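Local coordinates for genome polyprotein (Rhinovirus C, PDB 6KU8), which acts as the 3C cysteine protease that probably cuts the viral polyprotein into its mature parts, captured here with the inhibitor rupintrivir, at residues I33-A38 and N83-D88; V57-Q62 and T76-D81; N102-T107 and M114-V119; T110-L115 and P144-Q149. All blocks are in the same frame, centred on the assembly; numbering follows the deposited sequence.

Contact 1 of 4, residues I33-A38 and N83-D88; sequences IHDNCA and NEKFRD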
# COMPACT_ATOMS: atom_id res chain seq x y z
N ILE A 33 -3.12 9.22 1.68
CA ILE A 33 -2.39 9.46 2.92
C ILE A 33 -2.76 10.80 3.53
O ILE A 33 -3.04 10.90 4.74
CB ILE A 33 -0.86 9.37 2.68
CG1 ILE A 33 -0.45 8.04 2.03
CG2 ILE A 33 -0.10 9.61 4.00
CD1 ILE A 33 -0.51 6.86 2.93
N HIS A 34 -2.77 11.86 2.72
CA HIS A 34 -3.03 13.22 3.17
C HIS A 34 -3.06 14.11 1.95
O HIS A 34 -2.42 13.80 0.93
CB HIS A 34 -1.95 13.72 4.15
CG HIS A 34 -0.64 14.02 3.48
ND1 HIS A 34 -0.26 15.29 3.10
CD2 HIS A 34 0.38 13.20 3.12
CE1 HIS A 34 0.93 15.25 2.54
NE2 HIS A 34 1.34 13.99 2.53
N ASP A 35 -3.80 15.22 2.05
CA ASP A 35 -3.91 16.21 0.98
C ASP A 35 -4.19 15.49 -0.33
O ASP A 35 -5.17 14.72 -0.41
CB ASP A 35 -2.66 17.07 1.02
CG ASP A 35 -2.55 17.84 2.32
OD1 ASP A 35 -3.27 18.85 2.44
OD2 ASP A 35 -1.77 17.43 3.21
N ASN A 36 -3.40 15.69 -1.38
CA ASN A 36 -3.60 15.02 -2.65
C ASN A 36 -2.56 13.92 -2.88
O ASN A 36 -2.29 13.57 -4.03
CB ASN A 36 -3.56 16.04 -3.79
CG ASN A 36 -2.24 16.78 -3.86
OD1 ASN A 36 -1.60 17.02 -2.84
ND2 ASN A 36 -1.80 17.11 -5.08
N CYS A 37 -1.97 13.40 -1.81
CA CYS A 37 -0.87 12.44 -1.91
C CYS A 37 -1.35 11.04 -1.56
O CYS A 37 -1.87 10.81 -0.46
CB CYS A 37 0.29 12.84 -0.99
SG CYS A 37 1.67 11.66 -1.03
N ALA A 38 -1.17 10.10 -2.49
CA ALA A 38 -1.55 8.71 -2.31
C ALA A 38 -0.34 7.80 -2.50
O ALA A 38 0.70 8.20 -3.03
CB ALA A 38 -2.66 8.28 -3.29
N ASN A 83 -9.31 18.05 -6.44
CA ASN A 83 -9.74 18.98 -5.40
C ASN A 83 -9.86 18.30 -4.05
O ASN A 83 -9.62 18.92 -3.02
CB ASN A 83 -11.09 19.61 -5.77
CG ASN A 83 -11.54 20.66 -4.77
OD1 ASN A 83 -10.83 21.62 -4.49
ND2 ASN A 83 -12.74 20.49 -4.23
N GLU A 84 -10.22 17.02 -4.04
CA GLU A 84 -10.42 16.31 -2.78
C GLU A 84 -9.12 16.24 -1.98
O GLU A 84 -8.03 16.10 -2.54
CB GLU A 84 -10.95 14.90 -3.03
CG GLU A 84 -11.04 14.10 -1.73
CD GLU A 84 -11.32 12.64 -1.95
OE1 GLU A 84 -11.40 11.90 -0.94
OE2 GLU A 84 -11.46 12.22 -3.13
N LYS A 85 -9.26 16.32 -0.67
CA LYS A 85 -8.19 16.10 0.28
C LYS A 85 -8.43 14.78 1.01
O LYS A 85 -9.50 14.58 1.60
CB LYS A 85 -8.09 17.23 1.30
CG LYS A 85 -8.01 18.63 0.70
CD LYS A 85 -6.57 19.07 0.49
CE LYS A 85 -6.49 20.53 0.04
NZ LYS A 85 -7.18 20.74 -1.27
N PHE A 86 -7.44 13.90 0.98
CA PHE A 86 -7.53 12.69 1.76
C PHE A 86 -7.59 13.04 3.25
O PHE A 86 -7.00 14.03 3.70
CB PHE A 86 -6.34 11.78 1.46
CG PHE A 86 -6.27 11.33 0.01
CD1 PHE A 86 -7.32 10.63 -0.56
CD2 PHE A 86 -5.16 11.60 -0.77
CE1 PHE A 86 -7.28 10.21 -1.90
CE2 PHE A 86 -5.09 11.20 -2.10
CZ PHE A 86 -6.15 10.50 -2.67
N ARG A 87 -8.34 12.25 4.00
CA ARG A 87 -8.21 12.27 5.45
C ARG A 87 -6.76 11.99 5.83
O ARG A 87 -6.17 11.00 5.39
CB ARG A 87 -9.14 11.23 6.06
CG ARG A 87 -9.05 11.07 7.56
CD ARG A 87 -10.02 10.00 7.98
NE ARG A 87 -9.56 9.23 9.13
CZ ARG A 87 -9.77 7.92 9.29
NH1 ARG A 87 -9.32 7.31 10.38
NH2 ARG A 87 -10.42 7.22 8.36
N ASP A 88 -6.19 12.88 6.63
CA ASP A 88 -4.78 12.76 6.99
C ASP A 88 -4.60 11.62 7.97
O ASP A 88 -4.92 11.76 9.15
CB ASP A 88 -4.26 14.07 7.59
CG ASP A 88 -2.78 14.03 7.87
OD1 ASP A 88 -2.15 12.97 7.65
OD2 ASP A 88 -2.23 15.06 8.32
O HOH W 1 -5.13 15.60 4.55

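Contact 2 of 4, residues V57-Q62 and T76-D81; sequences VRVLKQ and TLLWLD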
# COMPACT_ATOMS: atom_id res chain seq x y z
N VAL A 57 -7.10 10.49 -13.95
CA VAL A 57 -6.64 11.52 -13.03
C VAL A 57 -5.20 11.86 -13.37
O VAL A 57 -4.35 10.96 -13.47
CB VAL A 57 -6.76 11.05 -11.56
CG1 VAL A 57 -6.23 12.13 -10.62
CG2 VAL A 57 -8.23 10.69 -11.23
N ARG A 58 -4.92 13.15 -13.55
CA ARG A 58 -3.56 13.58 -13.87
C ARG A 58 -2.67 13.51 -12.63
O ARG A 58 -3.05 13.98 -11.55
CB ARG A 58 -3.56 15.00 -14.43
CG ARG A 58 -2.16 15.57 -14.58
CD ARG A 58 -2.10 16.69 -15.62
NE ARG A 58 -2.64 17.94 -15.11
CZ ARG A 58 -1.93 19.06 -15.03
NH1 ARG A 58 -0.67 19.07 -15.44
NH2 ARG A 58 -2.48 20.17 -14.57
N VAL A 59 -1.49 12.92 -12.80
CA VAL A 59 -0.47 12.85 -11.75
C VAL A 59 0.42 14.08 -11.86
O VAL A 59 1.16 14.23 -12.84
CB VAL A 59 0.36 11.57 -11.84
CG1 VAL A 59 1.52 11.60 -10.82
CG2 VAL A 59 -0.52 10.34 -11.60
N LEU A 60 0.39 14.95 -10.85
CA LEU A 60 1.23 16.14 -10.87
C LEU A 60 2.69 15.79 -10.63
O LEU A 60 3.58 16.37 -11.25
CB LEU A 60 0.75 17.14 -9.82
CG LEU A 60 -0.67 17.70 -9.99
CD1 LEU A 60 -1.07 18.49 -8.75
CD2 LEU A 60 -0.77 18.56 -11.25
N LYS A 61 2.95 14.83 -9.75
CA LYS A 61 4.30 14.40 -9.43
C LYS A 61 4.23 12.97 -8.92
O LYS A 61 3.28 12.59 -8.23
CB LYS A 61 4.96 15.31 -8.39
CG LYS A 61 6.34 14.84 -7.91
CD LYS A 61 6.97 15.85 -6.93
CE LYS A 61 8.44 15.54 -6.68
NZ LYS A 61 9.17 16.72 -6.08
N GLN A 62 5.25 12.18 -9.28
CA GLN A 62 5.38 10.79 -8.87
C GLN A 62 6.74 10.63 -8.19
O GLN A 62 7.75 11.11 -8.71
CB GLN A 62 5.24 9.86 -10.09
CG GLN A 62 5.55 8.39 -9.85
CD GLN A 62 5.16 7.50 -11.04
OE1 GLN A 62 4.49 7.95 -11.98
NE2 GLN A 62 5.56 6.23 -11.00
N THR A 76 5.41 3.83 -4.27
CA THR A 76 5.42 5.04 -5.07
C THR A 76 4.38 6.00 -4.52
O THR A 76 3.25 5.59 -4.23
CB THR A 76 5.14 4.71 -6.54
OG1 THR A 76 6.27 4.01 -7.08
CG2 THR A 76 4.88 5.97 -7.33
N LEU A 77 4.77 7.27 -4.35
CA LEU A 77 3.85 8.34 -3.97
C LEU A 77 3.32 9.00 -5.22
O LEU A 77 4.09 9.33 -6.13
CB LEU A 77 4.54 9.40 -3.09
CG LEU A 77 5.30 9.03 -1.81
CD1 LEU A 77 5.63 10.28 -1.01
CD2 LEU A 77 4.51 8.05 -0.97
N LEU A 78 2.00 9.19 -5.29
CA LEU A 78 1.39 9.97 -6.35
C LEU A 78 0.82 11.25 -5.76
O LEU A 78 0.09 11.20 -4.76
CB LEU A 78 0.27 9.21 -7.06
CG LEU A 78 0.57 7.81 -7.60
CD1 LEU A 78 -0.71 7.23 -8.19
CD2 LEU A 78 1.70 7.86 -8.62
N TRP A 79 1.17 12.38 -6.35
CA TRP A 79 0.52 13.65 -6.02
C TRP A 79 -0.45 13.93 -7.15
O TRP A 79 -0.04 14.13 -8.30
CB TRP A 79 1.54 14.78 -5.84
CG TRP A 79 2.57 14.53 -4.77
CD1 TRP A 79 3.72 13.80 -4.89
CD2 TRP A 79 2.56 15.04 -3.43
NE1 TRP A 79 4.41 13.80 -3.71
CE2 TRP A 79 3.73 14.56 -2.79
CE3 TRP A 79 1.69 15.85 -2.70
CZ2 TRP A 79 4.04 14.87 -1.47
CZ3 TRP A 79 1.99 16.15 -1.38
CH2 TRP A 79 3.17 15.67 -0.78
N LEU A 80 -1.74 13.93 -6.83
CA LEU A 80 -2.82 13.87 -7.80
C LEU A 80 -3.44 15.24 -8.03
O LEU A 80 -3.56 16.06 -7.11
CB LEU A 80 -3.90 12.90 -7.33
CG LEU A 80 -3.34 11.50 -7.06
CD1 LEU A 80 -4.38 10.64 -6.32
CD2 LEU A 80 -2.97 10.86 -8.37
N ASP A 81 -3.87 15.48 -9.27
CA ASP A 81 -4.51 16.74 -9.64
C ASP A 81 -6.01 16.63 -9.38
O ASP A 81 -6.82 16.39 -10.28
CB ASP A 81 -4.21 17.08 -11.10
CG ASP A 81 -4.65 18.49 -11.46
OD1 ASP A 81 -4.84 19.32 -10.54
OD2 ASP A 81 -4.81 18.77 -12.66
O HOH W 2 -6.95 15.12 -12.83
O HOH W 3 -5.76 20.69 -13.87

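Contact 3 of 4, residues N102-T107 and M114-V119; sequences NMHLAT and MLDVEV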
# COMPACT_ATOMS: atom_id res chain seq x y z
N ASN A 102 -1.93 -9.28 15.28
CA ASN A 102 -3.35 -9.18 14.94
C ASN A 102 -3.61 -8.13 13.86
O ASN A 102 -4.55 -7.34 13.93
CB ASN A 102 -4.17 -8.89 16.20
CG ASN A 102 -3.93 -9.91 17.30
OD1 ASN A 102 -3.28 -9.62 18.30
ND2 ASN A 102 -4.45 -11.11 17.12
N MET A 103 -2.76 -8.15 12.83
CA MET A 103 -2.94 -7.28 11.67
C MET A 103 -3.94 -7.87 10.68
O MET A 103 -4.15 -9.08 10.60
CB MET A 103 -1.59 -7.05 10.98
CG MET A 103 -0.77 -5.95 11.62
SD MET A 103 -1.58 -4.37 11.33
CE MET A 103 -0.89 -3.38 12.67
N HIS A 104 -4.52 -6.98 9.88
CA HIS A 104 -5.46 -7.34 8.83
C HIS A 104 -4.94 -6.88 7.48
O HIS A 104 -4.19 -5.91 7.38
CB HIS A 104 -6.85 -6.70 9.08
CG HIS A 104 -7.59 -7.30 10.24
ND1 HIS A 104 -8.87 -7.80 10.12
CD2 HIS A 104 -7.23 -7.49 11.53
CE1 HIS A 104 -9.27 -8.27 11.29
NE2 HIS A 104 -8.29 -8.10 12.16
N LEU A 105 -5.32 -7.60 6.43
CA LEU A 105 -5.16 -7.11 5.06
C LEU A 105 -6.54 -6.71 4.55
O LEU A 105 -7.49 -7.49 4.65
CB LEU A 105 -4.54 -8.18 4.15
CG LEU A 105 -4.49 -7.88 2.64
CD1 LEU A 105 -3.84 -6.57 2.39
CD2 LEU A 105 -3.73 -8.98 1.89
N ALA A 106 -6.65 -5.48 4.04
CA ALA A 106 -7.93 -4.99 3.55
C ALA A 106 -7.72 -4.34 2.19
O ALA A 106 -6.76 -3.58 2.00
CB ALA A 106 -8.58 -3.99 4.52
N THR A 107 -8.60 -4.65 1.25
CA THR A 107 -8.55 -4.03 -0.06
C THR A 107 -9.96 -3.98 -0.61
O THR A 107 -10.90 -4.53 -0.02
CB THR A 107 -7.61 -4.79 -0.99
OG1 THR A 107 -7.34 -4.00 -2.15
CG2 THR A 107 -8.22 -6.13 -1.38
N MET A 114 -14.34 -5.38 -0.98
CA MET A 114 -14.36 -5.08 0.46
C MET A 114 -13.80 -6.23 1.28
O MET A 114 -14.40 -6.69 2.26
CB MET A 114 -15.77 -4.69 0.93
CG MET A 114 -16.31 -3.43 0.24
SD MET A 114 -15.25 -1.97 0.48
CE MET A 114 -16.35 -0.71 -0.19
N LEU A 115 -12.63 -6.69 0.89
CA LEU A 115 -11.97 -7.77 1.61
C LEU A 115 -11.33 -7.24 2.89
O LEU A 115 -10.71 -6.18 2.90
CB LEU A 115 -10.90 -8.42 0.73
CG LEU A 115 -10.08 -9.54 1.36
CD1 LEU A 115 -10.99 -10.68 1.77
CD2 LEU A 115 -9.03 -10.03 0.38
N ASP A 116 -11.51 -8.00 3.97
CA ASP A 116 -10.74 -7.83 5.19
C ASP A 116 -10.42 -9.22 5.70
O ASP A 116 -11.34 -10.02 5.94
CB ASP A 116 -11.49 -7.03 6.25
CG ASP A 116 -10.69 -6.86 7.54
OD1 ASP A 116 -10.50 -5.71 7.98
OD2 ASP A 116 -10.22 -7.87 8.12
N VAL A 117 -9.14 -9.53 5.87
CA VAL A 117 -8.74 -10.83 6.38
C VAL A 117 -7.65 -10.61 7.42
O VAL A 117 -6.86 -9.67 7.33
CB VAL A 117 -8.27 -11.76 5.24
CG1 VAL A 117 -7.00 -11.22 4.59
CG2 VAL A 117 -8.05 -13.15 5.75
N GLU A 118 -7.62 -11.47 8.44
CA GLU A 118 -6.57 -11.37 9.45
C GLU A 118 -5.31 -12.06 8.94
O GLU A 118 -5.33 -13.27 8.68
CB GLU A 118 -7.01 -11.96 10.78
CG GLU A 118 -5.96 -11.70 11.88
CD GLU A 118 -6.46 -11.97 13.28
OE1 GLU A 118 -7.68 -12.27 13.43
OE2 GLU A 118 -5.64 -11.88 14.22
N VAL A 119 -4.22 -11.31 8.78
CA VAL A 119 -2.96 -11.97 8.40
C VAL A 119 -2.13 -12.34 9.62
O VAL A 119 -1.11 -13.04 9.48
CB VAL A 119 -2.12 -11.11 7.44
CG1 VAL A 119 -2.95 -10.77 6.19
CG2 VAL A 119 -1.64 -9.84 8.13

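Contact 4 of 4, residues T110-L115 and P144-Q149; sequences TKFPML and PTKPGQ. With AG7 (4-{2-(4-fluoro-benzyl)-6-methyl-5-[(5-methyl-isoxazole-3-carbonyl)-amino]-4-oxo-heptanoylamino}-5-(2-oxo-pyrrolidin-3-yl)-pentanoic acid ethyl ester), chain B.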
# COMPACT_ATOMS: atom_id res chain seq x y z
N THR A 110 -12.02 -5.71 -7.84
CA THR A 110 -13.08 -6.51 -8.45
C THR A 110 -13.02 -7.96 -7.98
O THR A 110 -14.06 -8.58 -7.70
CB THR A 110 -13.01 -6.46 -9.98
OG1 THR A 110 -13.05 -5.10 -10.43
CG2 THR A 110 -14.20 -7.22 -10.59
N LYS A 111 -11.82 -8.52 -7.89
CA LYS A 111 -11.64 -9.90 -7.44
C LYS A 111 -11.85 -10.06 -5.95
O LYS A 111 -12.22 -11.14 -5.48
CB LYS A 111 -10.23 -10.40 -7.78
CG LYS A 111 -10.00 -10.75 -9.24
CD LYS A 111 -8.56 -10.46 -9.63
CE LYS A 111 -8.14 -11.24 -10.88
NZ LYS A 111 -6.90 -10.68 -11.46
N PHE A 112 -11.59 -9.00 -5.18
CA PHE A 112 -11.62 -9.06 -3.72
C PHE A 112 -12.38 -7.85 -3.22
O PHE A 112 -11.80 -6.87 -2.76
CB PHE A 112 -10.20 -9.11 -3.14
CG PHE A 112 -9.42 -10.25 -3.66
CD1 PHE A 112 -8.43 -10.05 -4.62
CD2 PHE A 112 -9.70 -11.54 -3.23
CE1 PHE A 112 -7.71 -11.13 -5.12
CE2 PHE A 112 -8.99 -12.62 -3.72
CZ PHE A 112 -8.00 -12.42 -4.67
N PRO A 113 -13.70 -7.88 -3.35
CA PRO A 113 -14.48 -6.69 -3.02
C PRO A 113 -14.67 -6.56 -1.51
O PRO A 113 -15.04 -7.53 -0.83
CB PRO A 113 -15.79 -6.93 -3.78
CG PRO A 113 -15.93 -8.45 -3.77
CD PRO A 113 -14.51 -8.94 -3.97
N MET A 114 -14.34 -5.38 -0.98
CA MET A 114 -14.36 -5.08 0.46
C MET A 114 -13.80 -6.23 1.28
O MET A 114 -14.40 -6.69 2.26
CB MET A 114 -15.77 -4.69 0.93
CG MET A 114 -16.31 -3.43 0.24
SD MET A 114 -15.25 -1.97 0.48
CE MET A 114 -16.35 -0.71 -0.19
N LEU A 115 -12.63 -6.69 0.89
CA LEU A 115 -11.97 -7.77 1.61
C LEU A 115 -11.33 -7.24 2.89
O LEU A 115 -10.71 -6.18 2.90
CB LEU A 115 -10.90 -8.42 0.73
CG LEU A 115 -10.08 -9.54 1.36
CD1 LEU A 115 -10.99 -10.68 1.77
CD2 LEU A 115 -9.03 -10.03 0.38
N PRO A 144 -1.45 -16.78 3.00
CA PRO A 144 -1.29 -17.03 1.55
C PRO A 144 -2.01 -15.99 0.69
O PRO A 144 -3.04 -16.23 0.05
CB PRO A 144 -1.87 -18.44 1.39
CG PRO A 144 -2.90 -18.55 2.49
CD PRO A 144 -2.32 -17.78 3.65
N THR A 145 -1.45 -14.78 0.68
CA THR A 145 -2.00 -13.70 -0.11
C THR A 145 -1.99 -14.08 -1.59
O THR A 145 -1.18 -14.90 -2.04
CB THR A 145 -1.20 -12.42 0.12
OG1 THR A 145 0.18 -12.69 -0.17
CG2 THR A 145 -1.32 -11.96 1.59
N LYS A 146 -2.86 -13.43 -2.36
CA LYS A 146 -3.14 -13.82 -3.74
C LYS A 146 -2.88 -12.69 -4.72
O LYS A 146 -2.94 -11.51 -4.35
CB LYS A 146 -4.60 -14.27 -3.89
CG LYS A 146 -4.94 -15.54 -3.12
CD LYS A 146 -6.36 -16.01 -3.42
CE LYS A 146 -6.64 -17.35 -2.73
NZ LYS A 146 -5.66 -18.40 -3.17
N PRO A 147 -2.59 -13.01 -5.98
CA PRO A 147 -2.54 -11.96 -7.01
C PRO A 147 -3.83 -11.16 -6.99
O PRO A 147 -4.92 -11.70 -6.75
CB PRO A 147 -2.38 -12.75 -8.31
CG PRO A 147 -1.74 -14.05 -7.89
CD PRO A 147 -2.27 -14.35 -6.52
N GLY A 148 -3.71 -9.85 -7.21
CA GLY A 148 -4.83 -8.94 -7.16
C GLY A 148 -5.04 -8.24 -5.83
O GLY A 148 -5.83 -7.30 -5.76
N GLN A 149 -4.34 -8.66 -4.78
CA GLN A 149 -4.44 -8.01 -3.49
C GLN A 149 -3.38 -6.93 -3.28
O GLN A 149 -3.32 -6.34 -2.20
CB GLN A 149 -4.36 -9.05 -2.37
CG GLN A 149 -5.52 -10.03 -2.43
CD GLN A 149 -5.39 -11.13 -1.42
OE1 GLN A 149 -4.30 -11.38 -0.89
NE2 GLN A 149 -6.51 -11.80 -1.12
C01 AG7 B . 5.35 -11.24 -6.89
C02 AG7 B . 5.19 -10.14 -7.93
O03 AG7 B . 4.69 -11.37 -5.90
C04 AG7 B . 4.42 -8.92 -7.46
C05 AG7 B . 4.77 -7.86 -8.48
C06 AG7 B . 6.15 -7.25 -8.18
C07 AG7 B . 6.43 -6.77 -6.91
C08 AG7 B . 7.67 -6.22 -6.63
C09 AG7 B . 8.64 -6.14 -7.62
C10 AG7 B . 8.36 -6.62 -8.90
C11 AG7 B . 7.12 -7.17 -9.18
N12 AG7 B . 2.01 -8.97 -6.42
C13 AG7 B . 0.64 -9.52 -6.52
C14 AG7 B . 0.41 -10.19 -5.18
C15 AG7 B . 1.23 -11.53 -5.10
C16 AG7 B . 0.68 -12.39 -3.85
N17 AG7 B . 0.65 -13.67 -4.20
O18 AG7 B . 0.36 -11.94 -2.80
C19 AG7 B . -0.52 -8.59 -6.89
C20 AG7 B . -0.05 -7.47 -7.83
C21 AG7 B . -0.48 -8.06 -9.15
O22 AG7 B . 0.30 -7.90 -10.30
O23 AG7 B . -1.48 -8.68 -9.17
C47 AG7 B . 2.95 -9.35 -7.46
O48 AG7 B . 2.56 -10.04 -8.33
C50 AG7 B . -0.26 -8.57 -11.39
C53 AG7 B . 0.43 -8.07 -12.66
C57 AG7 B . 6.48 -12.17 -7.28
N58 AG7 B . 6.76 -13.06 -6.22
C59 AG7 B . 8.11 -13.46 -6.02
O60 AG7 B . 9.06 -13.11 -6.65
C78 AG7 B . 6.09 -13.04 -8.48
C81 AG7 B . 7.26 -13.85 -9.06
F1 AG7 B . 9.86 -5.60 -7.33
C82 AG7 B . 4.94 -13.97 -8.07
C83 AG7 B . 1.13 -13.81 -5.63
C84 AG7 B . 1.07 -12.31 -6.18
C1 AG7 B . 8.15 -14.42 -4.89

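Contact 1 of 4, residues I33-A38 and N83-D88
K85 begins the contact by drawing its alkyl chain past D35. CD of K85 lies 3.8 Å from OD1 of D35, the two side chains crossing at a slant, while NZ of K85 remains 5.7 Å from the same OD1; the pair therefore meets through methylene groups and not as a salt bridge. A long, bent lysine suits this exposed position.

F86 makes the largest single contribution. Its N donates to O of D35 at 2.8 Å, nearly straight (168°). Because CG stands anti to the carbonyl carbon (chi1 -62°), the ring reaches in against the type II' turn formed by H34 to C37. O of H34 lies at the ring edge, where the weakly positive C-H rim of an aromatic tolerates a carbonyl oxygen. CD2 of F86 comes 3.4 Å from O of C37, and CE2 of F86 touches CB of A38 at 4.0 Å. A water links O of F86 (2.6 Å from the water) to N of D35.

At D88 the CA-H points to O of I33, and OD1 of D88 touches CB of H34 at 3.6 Å; its carboxylate is gripped by R90. The imidazole of H34 is tied by ND1 to OD2 of D35, 2.6 Å away, which fixes its rotation.

I33 and H34 form a classic bulge opposite C37 where strand 26-34 turns into 37-41. The 83-88 loop straps this hairpin end, with F86 also resting on L80 of strand 75-80, M30 of strand 26-34 and N17 of helix 8-17.

Contact 2 of 4, residues V57-Q62 and T76-D81
O of W79 is gripped by two successive backbone amides: N of L60 at 2.7 Å, and N of K61 by a weak bond. That doubling is a classic beta bulge, with L60 and K61 both facing W79. Beyond it the ladder resumes, as N of W79 donates to O of K61 at 2.8 Å, almost straight (172°). The extended lysine, CG anti to the backbone N (chi1 175°), runs alongside the indole, CB of K61 lying 4.0 Å from CD1 of W79, and carries its amine away.

Strands 55-66 and 75-80 are antiparallel neighbours in the six-stranded, closed barrel, and the bulge helps the sheet bend. On the face of V59 and L80, branched side chains pack together, L80 and V57 being buried: CG2 of V59 meets CD2 of L80 at 4.1 Å, and V57 crosses L80 at about a right angle. Further along, CG of Q62 packs 3.6 Å from CG2 of T76, whose hydroxyl is bonded to T42.

At the other end R58 and D81 form a weak salt bridge, NH2 of R58 to OD2 of D81 3.3 Å, the guanidinium and carboxylate planes 81° apart. A water bonded to OD2 of D81 also reaches NH2 of R58 weakly.

Contact 3 of 4, residues N102-T107 and M114-V119
H104 lays its imidazole face over the backbone of E118, whose CA sits 4.3 Å from the ring centroid and only 9° off the ring normal, a CH-pi contact. The two are a non-hydrogen-bonded pair, where the backbones come close enough for a flat ring to cover its partner. From this position the ring reaches diagonally to D116, which pairs with A106: with CG of D116 anti to its own N (chi1 179°), OD2 comes to the ring edge and accepts from ND1 of H104. The modelled length of 2.4 Å is very short and its exact value doubtful.

L105 and V117, by contrast, are a hydrogen-bonded pair, with N of L105 2.7 Å from O of V117 and N of V117 2.9 Å from O of L105. Leucine and valines suit the other face: CB of L105 packs against CG1 of V119 at 3.7 Å, and L105 also touches I154 and H164 within the second barrel. At the hairpin's exposed end, ND2 of N102 donates to OE2 of E118 at 3.2 Å (166°).

If the D116 bond is as close as modelled, the two carboxylates would probably favour a protonated imidazole, though this remains doubtful.

Contact 4 of 4, residues T110-L115 and P144-Q149
F112 and Q149 each hold CG anti to their own carbonyl carbon (chi1 -57° and -63°), which brings an aromatic face and a glutamine chain together. CG of Q149 lies over the F112 ring, 3.9 Å from its centroid, as a CH-pi contact. The extended chain then carries NE2 over the same face, somewhat off its centre, the amide plane tilted 62° to it. NE2 of Q149 continues to CD2 of L115 at 3.4 Å. Phenylalanine fits because its edge serves too: CE1 of F112 is 3.3 Å from O of P147, near the ring plane.

The glutamine is fixed at its far end, where OE1 of Q149 accepts from N of K146 at 2.9 Å, the donor lying well above the carbonyl plane. This bond braces the type II turn from K146 to Q149, in which G148 takes a positive phi that a side chain would disfavour. OG1 of T145 donates to O18 of the inhibitor's lactam at 2.7 Å, O of T145 accepts from the lactam N17, and N of G148 binds O23 of its ester at 3.2 Å. The lactam bonds are consistent with the S1 pocket of 3C proteases, where this group stands in for the P1 glutamine.

The 110-115 loop links strands 100-107 and 115-130; F112 and L115 both rest on T107, while T145 and Q149 touch L105, so the hairpin backs the pocket turn.

Overall arrangement
Contacts 1 and 2 belong to the first barrel, whose strands 37-41 and 75-80 are neighbours, and they touch through backbone bonds such as O of N36 to N of L80. Contacts 3 and 4 build the second barrel, share M114 and L115, and meet where L105 packs on Q149. Contacts 2 and 3 lie on opposite sides of the chain's centre, their centres about 26 Å apart. All four are partly buried. The strand pairs differ: a regular ladder in contact 3, with an ionisable cluster on its H104 face, and a bulged one in contact 2, with a weak salt bridge at its exposed end. The loop contacts rely on one phenylalanine each, F86 or F112. Contact 4 holds the inhibitor directly.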